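Local coordinates for protein eukaryotic translation initiation factor 2A (Schizosaccharomyces pombe, PDB 3WJ9) that probably acts early in translation of a few specific mRNAs by directing initiator methionyl-tRNA to the 40S ribosomal subunit in a codon-dependent manner, at residues Q3-A8 with S365-T370; K13-V18 with R38-S43; V57-T62 with K86-W91; A193-Y198 with D216-K221; Y323-G328 with T357-S362. One frame throughout, in Å; residues are numbered along the deposited sequence.

Contact 1 of 5, residues Q3-A8 with S365-T370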
# COMPACT_ATOMS: atom_id res chain seq x y z
N GLN A 3 8.51 21.06 -6.85
CA GLN A 3 9.40 21.20 -7.99
C GLN A 3 8.70 20.77 -9.26
O GLN A 3 7.96 21.53 -9.88
CB GLN A 3 10.68 20.38 -7.78
CG GLN A 3 10.50 19.16 -6.90
CD GLN A 3 11.81 18.52 -6.49
OE1 GLN A 3 12.85 18.75 -7.11
NE2 GLN A 3 11.76 17.71 -5.44
N LYS A 4 8.96 19.53 -9.67
CA LYS A 4 8.27 18.91 -10.79
C LYS A 4 7.20 17.95 -10.28
O LYS A 4 7.44 17.17 -9.35
CB LYS A 4 9.28 18.18 -11.68
CG LYS A 4 10.14 17.19 -10.92
CD LYS A 4 11.18 16.52 -11.81
CE LYS A 4 12.27 17.50 -12.23
NZ LYS A 4 13.33 16.83 -13.02
N SER A 5 6.02 18.00 -10.87
CA SER A 5 4.94 17.09 -10.48
C SER A 5 5.03 15.79 -11.26
O SER A 5 4.21 15.54 -12.15
CB SER A 5 3.58 17.75 -10.68
OG SER A 5 3.54 19.06 -10.14
N GLN A 6 6.01 14.95 -10.94
CA GLN A 6 6.29 13.76 -11.74
C GLN A 6 5.40 12.58 -11.38
O GLN A 6 5.08 12.35 -10.22
CB GLN A 6 7.76 13.34 -11.59
CG GLN A 6 8.16 12.16 -12.49
CD GLN A 6 9.58 11.66 -12.25
OE1 GLN A 6 9.85 10.46 -12.33
NE2 GLN A 6 10.49 12.58 -11.96
N PHE A 7 4.99 11.85 -12.42
CA PHE A 7 4.31 10.57 -12.25
C PHE A 7 4.89 9.57 -13.24
O PHE A 7 5.59 9.95 -14.17
CB PHE A 7 2.80 10.73 -12.46
CG PHE A 7 2.41 11.16 -13.84
CD1 PHE A 7 2.28 12.51 -14.15
CD2 PHE A 7 2.16 10.23 -14.84
CE1 PHE A 7 1.93 12.92 -15.42
CE2 PHE A 7 1.80 10.64 -16.11
CZ PHE A 7 1.69 11.98 -16.40
N ALA A 8 4.60 8.29 -13.03
CA ALA A 8 5.06 7.25 -13.94
C ALA A 8 3.88 6.63 -14.67
O ALA A 8 2.75 6.70 -14.21
CB ALA A 8 5.83 6.18 -13.19
N SER A 365 -0.91 17.51 -2.39
CA SER A 365 -2.36 17.51 -2.16
C SER A 365 -3.12 18.54 -2.99
O SER A 365 -4.29 18.82 -2.73
CB SER A 365 -2.67 17.75 -0.68
OG SER A 365 -1.83 16.97 0.16
N GLN A 366 -2.46 19.10 -4.00
CA GLN A 366 -3.07 20.15 -4.79
C GLN A 366 -3.68 19.62 -6.08
O GLN A 366 -4.62 20.20 -6.62
CB GLN A 366 -2.06 21.25 -5.11
CG GLN A 366 -1.48 21.91 -3.88
CD GLN A 366 -2.56 22.32 -2.89
OE1 GLN A 366 -3.57 22.91 -3.26
NE2 GLN A 366 -2.35 21.98 -1.62
N PHE A 367 -3.14 18.51 -6.58
CA PHE A 367 -3.65 17.93 -7.81
C PHE A 367 -4.28 16.57 -7.54
O PHE A 367 -4.23 16.06 -6.41
CB PHE A 367 -2.55 17.82 -8.86
CG PHE A 367 -1.81 19.11 -9.11
CD1 PHE A 367 -2.44 20.33 -8.99
CD2 PHE A 367 -0.47 19.08 -9.47
CE1 PHE A 367 -1.76 21.51 -9.23
CE2 PHE A 367 0.21 20.26 -9.71
CZ PHE A 367 -0.43 21.47 -9.58
N LEU A 368 -4.86 15.98 -8.57
CA LEU A 368 -5.52 14.69 -8.44
C LEU A 368 -5.38 13.89 -9.73
O LEU A 368 -5.72 14.38 -10.80
CB LEU A 368 -6.99 14.87 -8.08
CG LEU A 368 -7.80 13.60 -7.82
CD1 LEU A 368 -7.23 12.89 -6.61
CD2 LEU A 368 -9.27 13.93 -7.61
N LEU A 369 -4.87 12.67 -9.61
CA LEU A 369 -4.73 11.80 -10.77
C LEU A 369 -5.85 10.77 -10.77
O LEU A 369 -6.23 10.25 -9.72
CB LEU A 369 -3.35 11.11 -10.77
CG LEU A 369 -2.86 10.39 -12.03
CD1 LEU A 369 -1.35 10.32 -12.04
CD2 LEU A 369 -3.44 8.98 -12.14
N THR A 370 -6.39 10.49 -11.95
CA THR A 370 -7.32 9.38 -12.12
C THR A 370 -6.91 8.58 -13.35
O THR A 370 -6.31 9.13 -14.28
CB THR A 370 -8.79 9.85 -12.27
OG1 THR A 370 -8.92 10.66 -13.44
CG2 THR A 370 -9.23 10.64 -11.05
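Ser5 meets Phe367 at one end, and Phe7 meets Leu369 at the other. The hydroxyl Ser5 OG lies near the plane of the Phe367 ring and approaches its edge, 3.6 Å from Phe367 CE2. Phe367 holds CG anti to its carbonyl carbon (chi1 -52°), which brings CD2 and CE2 to the serine. Phe7 behaves differently: with CG between the backbone N and the carbonyl carbon (chi1 63°), it offers its CB, 4.2 Å from Leu369 CD1, and the methyl lies oblique to the ring. No hydrogen bond joins the segments; CA separations of 9.0 Å for Ser5 to Phe367 and 9.2 Å for Phe7 to Leu369 fit packing between two sheets. Ser5 centres an inverse gamma turn just before strand 6-11, which lies between 15-19 and the C-terminal strand 401-406. This ring-closing blade of the beta-propeller packs here on the WD 4 blade, whose strand 367-372 lies between 358-361 and 382-387. Trp406 of 401-406 touches both Ser5 and Leu369.

Contact 2 of 5, residues K13-V18 with R38-S43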
# COMPACT_ATOMS: atom_id res chain seq x y z
N LYS A 13 2.14 -0.53 -24.60
CA LYS A 13 2.91 -0.01 -25.71
C LYS A 13 4.22 0.64 -25.27
O LYS A 13 5.24 0.54 -25.96
CB LYS A 13 2.05 0.98 -26.49
CG LYS A 13 2.72 2.28 -26.89
CD LYS A 13 1.92 2.87 -28.03
CE LYS A 13 2.41 4.23 -28.46
NZ LYS A 13 1.31 4.85 -29.23
N SER A 14 4.20 1.29 -24.11
CA SER A 14 5.37 2.02 -23.65
C SER A 14 5.44 2.12 -22.13
O SER A 14 4.56 1.65 -21.42
CB SER A 14 5.38 3.42 -24.26
OG SER A 14 6.50 4.17 -23.81
N ILE A 15 6.52 2.73 -21.65
CA ILE A 15 6.70 2.98 -20.23
C ILE A 15 7.64 4.16 -20.02
O ILE A 15 8.69 4.25 -20.66
CB ILE A 15 7.25 1.74 -19.49
CG1 ILE A 15 7.52 2.07 -18.03
CG2 ILE A 15 8.50 1.20 -20.18
CD1 ILE A 15 8.08 0.92 -17.24
N GLY A 16 7.25 5.08 -19.15
CA GLY A 16 8.06 6.26 -18.92
C GLY A 16 7.70 7.06 -17.69
O GLY A 16 6.68 6.83 -17.04
N LEU A 17 8.56 8.02 -17.37
CA LEU A 17 8.29 8.97 -16.30
C LEU A 17 7.92 10.30 -16.95
O LEU A 17 8.42 10.63 -18.02
CB LEU A 17 9.51 9.10 -15.38
CG LEU A 17 10.17 7.76 -15.01
CD1 LEU A 17 11.35 7.95 -14.07
CD2 LEU A 17 9.15 6.80 -14.42
N VAL A 18 7.03 11.05 -16.32
CA VAL A 18 6.52 12.28 -16.91
C VAL A 18 6.55 13.44 -15.92
O VAL A 18 5.87 13.41 -14.90
CB VAL A 18 5.07 12.10 -17.43
CG1 VAL A 18 4.54 13.41 -17.99
CG2 VAL A 18 5.00 11.01 -18.48
N ARG A 38 6.67 -5.21 -17.61
CA ARG A 38 5.52 -5.97 -17.12
C ARG A 38 5.07 -5.48 -15.75
O ARG A 38 4.00 -5.85 -15.26
CB ARG A 38 5.85 -7.46 -17.05
CG ARG A 38 7.01 -7.78 -16.13
CD ARG A 38 7.16 -9.28 -15.94
NE ARG A 38 7.55 -9.96 -17.18
CZ ARG A 38 7.55 -11.28 -17.34
NH1 ARG A 38 7.18 -12.07 -16.33
NH2 ARG A 38 7.91 -11.81 -18.49
N ASN A 39 5.89 -4.64 -15.13
CA ASN A 39 5.61 -4.11 -13.80
C ASN A 39 6.46 -2.88 -13.53
O ASN A 39 7.47 -2.66 -14.20
CB ASN A 39 5.86 -5.18 -12.74
CG ASN A 39 5.22 -4.84 -11.41
OD1 ASN A 39 4.31 -4.02 -11.34
ND2 ASN A 39 5.70 -5.48 -10.35
N ALA A 40 6.06 -2.07 -12.55
CA ALA A 40 6.80 -0.86 -12.19
C ALA A 40 6.39 -0.33 -10.82
O ALA A 40 5.28 -0.59 -10.35
CB ALA A 40 6.60 0.21 -13.25
N CYS A 41 7.29 0.41 -10.17
CA CYS A 41 7.00 1.01 -8.87
C CYS A 41 8.01 2.08 -8.45
O CYS A 41 9.13 2.14 -8.97
CB CYS A 41 6.94 -0.07 -7.79
SG CYS A 41 8.50 -0.94 -7.48
N TYR A 42 7.61 2.93 -7.50
CA TYR A 42 8.49 3.93 -6.90
C TYR A 42 8.93 3.49 -5.50
O TYR A 42 8.22 2.75 -4.82
CB TYR A 42 7.79 5.29 -6.79
CG TYR A 42 7.78 6.13 -8.05
CD1 TYR A 42 8.94 6.70 -8.55
CD2 TYR A 42 6.60 6.38 -8.73
CE1 TYR A 42 8.93 7.48 -9.69
CE2 TYR A 42 6.57 7.15 -9.87
CZ TYR A 42 7.74 7.70 -10.35
OH TYR A 42 7.71 8.47 -11.49
N SER A 43 10.10 3.96 -5.07
CA SER A 43 10.50 3.84 -3.68
C SER A 43 9.63 4.79 -2.86
O SER A 43 9.22 5.83 -3.37
CB SER A 43 11.99 4.14 -3.50
OG SER A 43 12.31 5.43 -3.98
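Leu17 and Tyr42 approach from opposite directions across the interface between two blades of the beta-propeller, while Ile15 reaches Ala40 further along. Strand 15-19 is an outermost strand of the three-stranded blade, and 37-42 is the first strand of the four-stranded blade that follows. The touching parts run nearly parallel, with directions 14° apart, yet the CA atoms of Ile15 and Ala40 are 8.9 Å from each other, too far for backbone pairing; 15-19 pairs with 6-11, and 37-42 with 48-53. Ile15 is fully extended, which carries CD1 to 4.3 Å from Ala40 CB; the small alanine leaves the span to the isoleucine. Tyr42 has CG anti to its carbonyl carbon (chi1 -81°), and the hydroxyl end of its ring comes to Leu17. The leucine methyl sits oblique to that ring. Phe405 meets the same ring with planes at about 85°, and the hydroxyl is hydrogen-bonded to Gln6 OE1, which helps hold its polar end. The leucine methyl touches that same oxygen: Leu17 CD2 lies 3.7 Å from Tyr42 OH.

Contact 3 of 5, residues V57-T62 with K86-W91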
# COMPACT_ATOMS: atom_id res chain seq x y z
N VAL A 57 15.76 -6.31 -14.39
CA VAL A 57 15.08 -5.27 -13.62
C VAL A 57 15.97 -4.04 -13.52
O VAL A 57 17.13 -4.14 -13.10
CB VAL A 57 14.71 -5.76 -12.20
CG1 VAL A 57 14.18 -4.59 -11.36
CG2 VAL A 57 13.68 -6.87 -12.26
N VAL A 58 15.44 -2.88 -13.89
CA VAL A 58 16.25 -1.67 -13.95
C VAL A 58 15.82 -0.62 -12.93
O VAL A 58 14.63 -0.31 -12.80
CB VAL A 58 16.22 -1.05 -15.36
CG1 VAL A 58 16.64 0.41 -15.33
CG2 VAL A 58 17.12 -1.83 -16.29
N ILE A 59 16.79 -0.07 -12.21
CA ILE A 59 16.55 0.98 -11.24
C ILE A 59 17.10 2.31 -11.74
O ILE A 59 18.30 2.44 -12.01
CB ILE A 59 17.18 0.64 -9.88
CG1 ILE A 59 16.71 -0.74 -9.41
CG2 ILE A 59 16.84 1.71 -8.85
CD1 ILE A 59 17.24 -1.14 -8.05
N ASN A 60 16.23 3.31 -11.85
CA ASN A 60 16.61 4.61 -12.38
C ASN A 60 16.60 5.71 -11.32
O ASN A 60 16.06 5.53 -10.22
CB ASN A 60 15.69 5.01 -13.53
CG ASN A 60 15.73 4.02 -14.68
OD1 ASN A 60 14.96 3.06 -14.70
ND2 ASN A 60 16.61 4.26 -15.64
N ASP A 61 17.19 6.86 -11.65
CA ASP A 61 17.12 8.05 -10.81
C ASP A 61 15.99 8.95 -11.30
O ASP A 61 16.00 9.41 -12.43
CB ASP A 61 18.46 8.80 -10.84
CG ASP A 61 18.41 10.12 -10.08
OD1 ASP A 61 17.65 10.21 -9.09
OD2 ASP A 61 19.12 11.06 -10.48
N THR A 62 15.02 9.20 -10.43
CA THR A 62 13.81 9.92 -10.82
C THR A 62 14.05 11.38 -11.20
O THR A 62 13.14 12.06 -11.68
CB THR A 62 12.76 9.88 -9.69
OG1 THR A 62 13.24 10.62 -8.56
CG2 THR A 62 12.48 8.45 -9.28
N LYS A 86 16.76 1.23 0.12
CA LYS A 86 18.08 0.61 0.08
C LYS A 86 17.97 -0.87 -0.23
O LYS A 86 18.98 -1.55 -0.44
CB LYS A 86 18.82 0.83 1.40
CG LYS A 86 19.32 2.25 1.61
CD LYS A 86 20.02 2.39 2.95
CE LYS A 86 20.63 3.77 3.11
NZ LYS A 86 21.72 4.00 2.13
N TYR A 87 16.75 -1.38 -0.26
CA TYR A 87 16.51 -2.78 -0.62
C TYR A 87 15.27 -2.92 -1.50
O TYR A 87 14.28 -2.20 -1.32
CB TYR A 87 16.38 -3.64 0.64
CG TYR A 87 17.57 -3.55 1.56
CD1 TYR A 87 18.74 -4.26 1.30
CD2 TYR A 87 17.52 -2.76 2.70
CE1 TYR A 87 19.83 -4.18 2.14
CE2 TYR A 87 18.61 -2.68 3.56
CZ TYR A 87 19.76 -3.39 3.27
OH TYR A 87 20.84 -3.30 4.12
N LEU A 88 15.34 -3.85 -2.44
CA LEU A 88 14.23 -4.11 -3.36
C LEU A 88 13.98 -5.61 -3.44
O LEU A 88 14.89 -6.39 -3.69
CB LEU A 88 14.53 -3.53 -4.74
CG LEU A 88 13.49 -3.71 -5.85
CD1 LEU A 88 12.34 -2.73 -5.68
CD2 LEU A 88 14.12 -3.54 -7.22
N SER A 89 12.73 -6.01 -3.22
CA SER A 89 12.36 -7.43 -3.25
C SER A 89 11.65 -7.79 -4.55
O SER A 89 10.86 -7.01 -5.08
CB SER A 89 11.48 -7.77 -2.05
OG SER A 89 12.15 -7.53 -0.83
N THR A 90 11.94 -8.98 -5.06
CA THR A 90 11.38 -9.43 -6.34
C THR A 90 10.72 -10.80 -6.24
O THR A 90 11.40 -11.80 -6.05
CB THR A 90 12.46 -9.49 -7.44
OG1 THR A 90 13.47 -10.43 -7.06
CG2 THR A 90 13.09 -8.12 -7.65
N TRP A 91 9.40 -10.85 -6.39
CA TRP A 91 8.66 -12.11 -6.40
C TRP A 91 8.68 -12.72 -7.80
O TRP A 91 8.23 -12.10 -8.76
CB TRP A 91 7.21 -11.90 -5.95
CG TRP A 91 6.38 -13.18 -5.82
CD1 TRP A 91 6.13 -13.87 -4.68
CD2 TRP A 91 5.69 -13.88 -6.87
NE1 TRP A 91 5.35 -14.97 -4.94
CE2 TRP A 91 5.06 -14.99 -6.28
CE3 TRP A 91 5.55 -13.67 -8.24
CZ2 TRP A 91 4.30 -15.90 -7.02
CZ3 TRP A 91 4.80 -14.58 -8.97
CH2 TRP A 91 4.18 -15.67 -8.36
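Leu88 is the residue shared by both pairs of this contact: its CD2 methyl meets Ile59 CD1 at 4.0 Å and Val57 CG1 at 4.3 Å. The end methyls of Ile59 and Leu88 meet head-on. Leu88 sets CG anti to its backbone N (chi1 180°), while Ile59 places CG1 anti to its carbonyl carbon and extends the chain from there (chi2 -178°), and these two choices bring the terminal methyls together. The CA atoms of Ile59 and Leu88 are 9.7 Å apart, and those of Val57 and Thr90 9.2 Å, a spacing of sheets packed face against face; the order of these pairs shows that the strands run in opposing senses.

The next shell steadies both sides. Backbone hydrogen bonds tie Val57 to Leu71 and Leu88 to Trp109, so each strand is held by its own blade, and the Leu88 side chain is also packed on Leu71 and Phe81. Strand 57-61 belongs to the propeller blade preceding the WD 1 repeat, which contains 87-92. All three touching residues are buried, and no hydrogen bond or ion pair crosses between the segments. Between these two segments the attraction is probably dispersion and the exclusion of water, and no polar group gives the pairing a direction.

Contact 4 of 5, residues A193-Y198 with D216-K221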
# COMPACT_ATOMS: atom_id res chain seq x y z
N ALA A 193 -10.45 -16.84 17.49
CA ALA A 193 -9.27 -16.18 16.96
C ALA A 193 -8.74 -15.18 17.97
O ALA A 193 -9.44 -14.79 18.90
CB ALA A 193 -9.60 -15.49 15.65
N SER A 194 -7.49 -14.76 17.79
CA SER A 194 -6.87 -13.83 18.72
C SER A 194 -5.96 -12.81 18.03
O SER A 194 -5.39 -13.08 16.98
CB SER A 194 -6.07 -14.59 19.78
OG SER A 194 -5.47 -13.70 20.71
N VAL A 195 -5.85 -11.63 18.64
CA VAL A 195 -4.99 -10.56 18.16
C VAL A 195 -4.03 -10.14 19.27
O VAL A 195 -4.43 -10.05 20.44
CB VAL A 195 -5.81 -9.34 17.68
CG1 VAL A 195 -4.91 -8.15 17.39
CG2 VAL A 195 -6.64 -9.70 16.46
N ARG A 196 -2.78 -9.89 18.92
CA ARG A 196 -1.73 -9.61 19.90
C ARG A 196 -0.79 -8.49 19.46
O ARG A 196 -0.45 -8.36 18.29
CB ARG A 196 -0.93 -10.89 20.16
CG ARG A 196 -0.59 -11.08 21.62
CD ARG A 196 -1.72 -11.76 22.32
NE ARG A 196 -1.88 -13.15 21.93
CZ ARG A 196 -1.16 -14.14 22.43
NH1 ARG A 196 -0.25 -13.88 23.36
NH2 ARG A 196 -1.35 -15.38 22.03
N THR A 197 -0.36 -7.66 20.41
CA THR A 197 0.66 -6.65 20.12
C THR A 197 1.87 -6.82 21.03
O THR A 197 1.74 -7.17 22.20
CB THR A 197 0.12 -5.21 20.27
OG1 THR A 197 -0.15 -4.94 21.65
CG2 THR A 197 -1.15 -5.02 19.45
N TYR A 198 3.05 -6.55 20.47
CA TYR A 198 4.30 -6.66 21.21
C TYR A 198 5.26 -5.53 20.85
O TYR A 198 5.34 -5.12 19.69
CB TYR A 198 4.99 -8.00 20.92
CG TYR A 198 4.40 -9.19 21.63
CD1 TYR A 198 3.35 -9.91 21.07
CD2 TYR A 198 4.92 -9.63 22.84
CE1 TYR A 198 2.81 -11.01 21.71
CE2 TYR A 198 4.39 -10.74 23.48
CZ TYR A 198 3.33 -11.42 22.91
OH TYR A 198 2.80 -12.51 23.55
N ASP A 216 -12.00 -16.03 11.00
CA ASP A 216 -11.04 -16.82 10.26
C ASP A 216 -9.95 -15.91 9.70
O ASP A 216 -8.81 -16.32 9.49
CB ASP A 216 -11.72 -17.58 9.12
CG ASP A 216 -13.08 -18.13 9.53
OD1 ASP A 216 -13.20 -18.66 10.66
OD2 ASP A 216 -14.03 -18.03 8.72
N LYS A 217 -10.33 -14.65 9.46
CA LYS A 217 -9.43 -13.68 8.85
C LYS A 217 -9.30 -12.43 9.71
O LYS A 217 -9.91 -12.32 10.78
CB LYS A 217 -9.93 -13.28 7.46
CG LYS A 217 -10.16 -14.45 6.51
CD LYS A 217 -8.88 -15.24 6.28
CE LYS A 217 -9.02 -16.15 5.08
NZ LYS A 217 -10.22 -17.04 5.18
N VAL A 218 -8.49 -11.48 9.24
CA VAL A 218 -8.28 -10.22 9.95
C VAL A 218 -7.70 -9.17 9.00
O VAL A 218 -7.28 -9.50 7.89
CB VAL A 218 -7.33 -10.41 11.16
CG1 VAL A 218 -5.88 -10.33 10.71
CG2 VAL A 218 -7.62 -9.39 12.24
N GLN A 219 -7.70 -7.91 9.43
CA GLN A 219 -7.07 -6.84 8.66
C GLN A 219 -6.53 -5.77 9.61
O GLN A 219 -7.27 -5.21 10.41
CB GLN A 219 -8.07 -6.23 7.67
CG GLN A 219 -7.44 -5.30 6.65
CD GLN A 219 -8.33 -5.09 5.44
OE1 GLN A 219 -9.39 -5.71 5.32
NE2 GLN A 219 -7.91 -4.21 4.54
N PHE A 220 -5.23 -5.50 9.51
CA PHE A 220 -4.58 -4.53 10.37
C PHE A 220 -4.40 -3.18 9.67
O PHE A 220 -4.17 -3.13 8.46
CB PHE A 220 -3.22 -5.05 10.84
CG PHE A 220 -3.30 -5.98 12.01
CD1 PHE A 220 -3.76 -5.54 13.24
CD2 PHE A 220 -2.92 -7.31 11.88
CE1 PHE A 220 -3.84 -6.40 14.31
CE2 PHE A 220 -2.99 -8.17 12.96
CZ PHE A 220 -3.46 -7.71 14.18
N LYS A 221 -4.48 -2.10 10.44
CA LYS A 221 -4.33 -0.76 9.89
C LYS A 221 -3.70 0.21 10.88
O LYS A 221 -4.40 1.00 11.51
CB LYS A 221 -5.68 -0.22 9.42
CG LYS A 221 -5.68 0.35 8.02
CD LYS A 221 -6.41 -0.57 7.05
CE LYS A 221 -6.30 -0.06 5.62
NZ LYS A 221 -7.07 -0.92 4.68
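Val195 sends one methyl to each of two partners, Phe220 and Val218, and it has more surface buried here than any other residue of the two segments. Its CG1, held anti to the backbone N (chi1 171°), comes in the plane of the Phe220 ring and meets the edge, 3.5 Å from Phe220 CZ and 3.7 Å from Phe220 CE1. Its CG2, beside the backbone N, turns instead to Val218 CG2 at 4.3 Å. The branched side chain thus bridges two residues that are next but one along the opposing segment.

Phe220, second in buried surface, comes from the opposite direction. Its CG is anti to the carbonyl carbon (chi1 -82°), and the far end of the ring, not its face, is what the valine touches. Val218 adds a smaller share; it is nearest to Val195 in backbone register, with 8.9 Å between their CA atoms, although its side chain stands farther off than the Phe220 ring. No hydrogen bond spans the segments; the touching pairs are all apolar, and 143 Å² is buried in all.

Strand 193-199 is the third strand of one propeller blade, between 180-185 and 206-212, whereas 220-222 is the first strand of the next, beside 228-233. Phe184 of strand 180-185 touches both Val195 and Val218, and Val231 of strand 228-233 touches both Val218 and Phe220, so each blade's second strand contributes to the seam.

Contact 5 of 5, residues Y323-G328 with T357-S362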
# COMPACT_ATOMS: atom_id res chain seq x y z
N TYR A 323 -7.84 17.66 2.81
CA TYR A 323 -8.92 17.26 1.91
C TYR A 323 -9.32 15.80 2.10
O TYR A 323 -8.48 14.95 2.42
CB TYR A 323 -8.53 17.50 0.46
CG TYR A 323 -8.04 18.91 0.19
CD1 TYR A 323 -8.90 19.99 0.29
CD2 TYR A 323 -6.72 19.15 -0.16
CE1 TYR A 323 -8.46 21.27 0.05
CE2 TYR A 323 -6.27 20.43 -0.41
CZ TYR A 323 -7.14 21.49 -0.30
OH TYR A 323 -6.70 22.77 -0.54
N ILE A 324 -10.60 15.51 1.89
CA ILE A 324 -11.11 14.15 1.98
C ILE A 324 -11.84 13.77 0.69
O ILE A 324 -12.76 14.47 0.26
CB ILE A 324 -12.06 13.98 3.19
CG1 ILE A 324 -11.37 14.44 4.47
CG2 ILE A 324 -12.51 12.53 3.31
CD1 ILE A 324 -12.24 14.32 5.71
N LEU A 325 -11.41 12.68 0.07
CA LEU A 325 -11.97 12.24 -1.21
C LEU A 325 -12.99 11.13 -1.01
O LEU A 325 -12.82 10.27 -0.14
CB LEU A 325 -10.84 11.78 -2.14
CG LEU A 325 -11.16 11.41 -3.60
CD1 LEU A 325 -9.99 11.76 -4.48
CD2 LEU A 325 -11.49 9.93 -3.74
N LEU A 326 -14.05 11.15 -1.80
CA LEU A 326 -15.08 10.12 -1.73
C LEU A 326 -15.52 9.73 -3.14
O LEU A 326 -16.11 10.53 -3.86
CB LEU A 326 -16.27 10.59 -0.90
CG LEU A 326 -17.29 9.52 -0.52
CD1 LEU A 326 -16.62 8.39 0.25
CD2 LEU A 326 -18.43 10.11 0.29
N ALA A 327 -15.23 8.49 -3.53
CA ALA A 327 -15.45 8.06 -4.90
C ALA A 327 -16.14 6.71 -5.01
O ALA A 327 -16.30 6.00 -4.02
CB ALA A 327 -14.13 8.03 -5.65
N GLY A 328 -16.53 6.36 -6.23
CA GLY A 328 -17.13 5.08 -6.52
C GLY A 328 -16.40 4.38 -7.65
O GLY A 328 -16.48 4.80 -8.81
N THR A 357 -10.25 3.12 -12.13
CA THR A 357 -9.76 1.98 -11.36
C THR A 357 -8.63 2.39 -10.43
O THR A 357 -8.12 1.57 -9.66
CB THR A 357 -9.27 0.86 -12.28
OG1 THR A 357 -8.04 1.24 -12.90
CG2 THR A 357 -10.30 0.56 -13.36
N TYR A 358 -8.24 3.66 -10.50
CA TYR A 358 -7.15 4.17 -9.68
C TYR A 358 -7.23 5.69 -9.54
O TYR A 358 -7.43 6.40 -10.52
CB TYR A 358 -5.80 3.77 -10.28
CG TYR A 358 -4.62 4.31 -9.51
CD1 TYR A 358 -4.10 3.61 -8.43
CD2 TYR A 358 -4.04 5.52 -9.85
CE1 TYR A 358 -3.03 4.09 -7.72
CE2 TYR A 358 -2.97 6.01 -9.14
CZ TYR A 358 -2.47 5.30 -8.08
OH TYR A 358 -1.40 5.79 -7.37
N CYS A 359 -7.07 6.17 -8.31
CA CYS A 359 -7.11 7.61 -8.03
C CYS A 359 -6.15 7.96 -6.90
O CYS A 359 -5.99 7.18 -5.96
CB CYS A 359 -8.54 8.05 -7.70
SG CYS A 359 -8.71 9.78 -7.21
N GLU A 360 -5.53 9.13 -6.98
CA GLU A 360 -4.48 9.50 -6.03
C GLU A 360 -4.18 10.99 -6.05
O GLU A 360 -4.09 11.61 -7.11
CB GLU A 360 -3.20 8.71 -6.34
CG GLU A 360 -2.05 8.95 -5.37
CD GLU A 360 -0.76 8.28 -5.83
OE1 GLU A 360 -0.70 7.86 -7.01
OE2 GLU A 360 0.18 8.17 -5.02
N PHE A 361 -4.05 11.57 -4.86
CA PHE A 361 -3.60 12.95 -4.73
C PHE A 361 -2.14 13.08 -5.13
O PHE A 361 -1.36 12.15 -4.97
CB PHE A 361 -3.77 13.44 -3.29
CG PHE A 361 -5.19 13.72 -2.89
CD1 PHE A 361 -6.02 12.71 -2.44
CD2 PHE A 361 -5.69 15.01 -2.96
CE1 PHE A 361 -7.32 12.97 -2.07
CE2 PHE A 361 -6.99 15.29 -2.59
CZ PHE A 361 -7.81 14.27 -2.14
N SER A 362 -1.78 14.24 -5.67
CA SER A 362 -0.38 14.59 -5.86
C SER A 362 0.23 14.76 -4.47
O SER A 362 -0.49 15.06 -3.52
CB SER A 362 -0.24 15.86 -6.69
OG SER A 362 -0.82 16.97 -6.03
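Leu325 packs at the edge of the Phe361 ring, its CB near the ring plane and 3.7 Å from Phe361 CE1, as the two side chains lie alongside each other, pointing opposite ways. The leucine places CG anti to the backbone N (chi1 -174°), which carries the branch toward Cys359, where Leu325 CD1 is 3.6 Å from Cys359 SG while it stays 3.8 Å from Phe361 CE1. On the other flank of the ring, Tyr323 CB lies 4.1 Å from Phe361 CE2, in an oblique position; the tyrosine's own ring leads away. Phe361 is therefore seated between Tyr323 and Leu325, two residues facing the same way along one strand. Were Phe361 an alanine, Leu325 CB and Tyr323 CB would probably lose their ring partner and a gap would open between the strands. Strands 323-327 and 358-361 run antiparallel at 171° with axes 9.7 Å apart, too far for backbone pairing, and no hydrogen bond crosses. All four touching residues are buried. The second strand of the WD 3 blade thus packs face-on against the first strand of the WD 4 blade, the blade-to-blade hydrophobic packing that characterises beta-propellers.

How the contacts relate
All five contacts lie between successive blades of the propeller formed by this part of eIF2A. Contacts 1 and 2 flank the blade that joins the chain's two ends, strands 6-11 and 15-19 with strand 401-406; Phe7 O to Val18 N (2.8 Å) couples them within that sheet. Contact 5 adjoins contact 1 through Leu369 N to Glu360 O (2.8 Å), their centres about 12 Å apart. Contact 3 reaches contact 1 by Gln6 NE2 to Thr62 O (2.7 Å), and since Gln6 also bonds to contact 2, it is a polar link among three interfaces. Contact 4 stands apart, across the chain's centre from contacts 1 and 2, its centre about 35 Å from that of contact 1.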